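3-deoxy-D-manno-octulosonate 8-phosphate phosphatase KdsC (Xanthomonas campestris pv. campestris, PDB 4NAV) probably hydrolyses 3-deoxy-D-manno-octulosonate 8-phosphate to free KDO and inorganic phosphate, a magnesium-dependent step in lipopolysaccharide biosynthesis. Local coordinates at residues A17-R21 against V165-Q170. Numbering follows the deposited sequence.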
# COMPACT_ATOMS: atom_id res chain seq x y z
N ALA A 17 -20.02 19.29 -16.16
CA ALA A 17 -19.64 19.33 -14.77
C ALA A 17 -20.30 20.51 -14.05
O ALA A 17 -20.63 20.42 -12.87
CB ALA A 17 -18.13 19.42 -14.64
N ALA A 18 -20.47 21.61 -14.77
CA ALA A 18 -21.15 22.81 -14.25
C ALA A 18 -22.61 22.58 -13.88
O ALA A 18 -23.15 23.35 -13.09
CB ALA A 18 -21.06 23.96 -15.25
N ARG A 19 -23.26 21.59 -14.46
CA ARG A 19 -24.67 21.38 -14.17
C ARG A 19 -24.94 20.15 -13.31
O ARG A 19 -26.06 19.74 -13.14
CB ARG A 19 -25.51 21.39 -15.46
CG ARG A 19 -25.26 20.31 -16.47
CD ARG A 19 -26.16 20.57 -17.68
NE ARG A 19 -25.73 20.06 -18.98
CZ ARG A 19 -25.54 18.78 -19.34
NH1 ARG A 19 -25.66 17.77 -18.47
NH2 ARG A 19 -25.19 18.52 -20.60
N VAL A 20 -23.87 19.58 -12.76
CA VAL A 20 -23.98 18.43 -11.91
C VAL A 20 -24.61 18.80 -10.58
O VAL A 20 -24.09 19.61 -9.85
CB VAL A 20 -22.59 17.83 -11.64
CG1 VAL A 20 -22.62 16.85 -10.46
CG2 VAL A 20 -22.06 17.16 -12.89
N ARG A 21 -25.71 18.13 -10.26
CA ARG A 21 -26.43 18.32 -9.01
C ARG A 21 -26.40 17.08 -8.15
O ARG A 21 -26.69 17.14 -6.95
CB ARG A 21 -27.88 18.67 -9.30
CG ARG A 21 -28.03 19.88 -10.22
CD ARG A 21 -27.82 21.24 -9.63
NE ARG A 21 -27.20 21.30 -8.30
CZ ARG A 21 -26.17 22.06 -7.90
NH1 ARG A 21 -25.46 22.85 -8.72
NH2 ARG A 21 -25.81 22.02 -6.63
N VAL A 165 -12.77 19.25 -10.13
CA VAL A 165 -13.28 19.68 -11.42
C VAL A 165 -14.67 20.28 -11.31
O VAL A 165 -14.94 21.40 -11.79
CB VAL A 165 -13.31 18.50 -12.40
CG1 VAL A 165 -14.22 18.81 -13.59
CG2 VAL A 165 -11.89 18.15 -12.84
N VAL A 166 -15.55 19.55 -10.61
CA VAL A 166 -16.93 19.95 -10.50
C VAL A 166 -17.03 21.28 -9.77
O VAL A 166 -17.66 22.23 -10.25
CB VAL A 166 -17.73 18.86 -9.80
CG1 VAL A 166 -19.15 19.34 -9.48
CG2 VAL A 166 -17.83 17.65 -10.69
N LEU A 167 -16.38 21.34 -8.61
CA LEU A 167 -16.32 22.57 -7.85
C LEU A 167 -15.75 23.74 -8.70
O LEU A 167 -16.33 24.82 -8.75
CB LEU A 167 -15.50 22.35 -6.61
CG LEU A 167 -16.15 21.38 -5.59
CD1 LEU A 167 -15.18 20.99 -4.50
CD2 LEU A 167 -17.37 22.05 -4.97
N ALA A 168 -14.67 23.49 -9.45
CA ALA A 168 -14.11 24.55 -10.28
C ALA A 168 -15.12 25.00 -11.35
O ALA A 168 -15.29 26.18 -11.59
CB ALA A 168 -12.83 24.08 -10.95
N ALA A 169 -15.81 24.04 -11.97
CA ALA A 169 -16.75 24.36 -13.01
C ALA A 169 -17.93 25.13 -12.47
O ALA A 169 -18.61 25.83 -13.22
CB ALA A 169 -17.25 23.10 -13.72
N GLN A 170 -18.19 24.98 -11.18
CA GLN A 170 -19.33 25.66 -10.57
C GLN A 170 -18.92 26.88 -9.76
O GLN A 170 -19.68 27.37 -8.96
CB GLN A 170 -20.12 24.66 -9.72
CG GLN A 170 -20.75 23.55 -10.55
CD GLN A 170 -21.69 22.67 -9.74
OE1 GLN A 170 -22.13 23.04 -8.66
NE2 GLN A 170 -22.05 21.53 -10.31
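Gln170 reaches across to the turn formed by Ala17 to Val20 and spends both hydrogens of its amide nitrogen there. Gln170 NE2 donates to Ala17 O at 3.1 Å in a nearly straight bond (170° at the hydrogen), and to Val20 O at 2.8 Å, the latter meeting the carbonyl on a lone pair. Both acceptors lie close to the plane of the Gln170 amide, which fixes the rotation of that group. Gln170 gets there by setting CG anti to its own carbonyl carbon (chi1 -65°) and running extended beyond it, with CG passing 3.5 Å from Ala18 O. Ala17 O also takes a weak bond from Val20 N, the closing bond of this type I beta turn. On the other end of the amide, Gln170 OE1 accepts a weak, bent bond from Arg21 NH1, 3.3 Å long; the Arg21 chain folds back at chi2 and chi3 to bring its guanidinium in, the two planar groups standing 43° apart. In the HAD-type fold of this enzyme, the turn links helix 11-17 to strand 22-25, the middle strand of the parallel sheet, while Gln170 is the first residue beyond helix 158-169. Alongside the polar bonds runs an apolar seam: Ala17 CB points at the helix and sits 3.9 Å from Ala169 CB, with Val165 CG1 at 4.1 Å. Val20 CB looks toward Val166 CG1, 4.3 Å away, and both valines continue onto Leu114 of strand 113-116. At the more open margin, Ala18 CB rests 3.7 Å from Ala169 O.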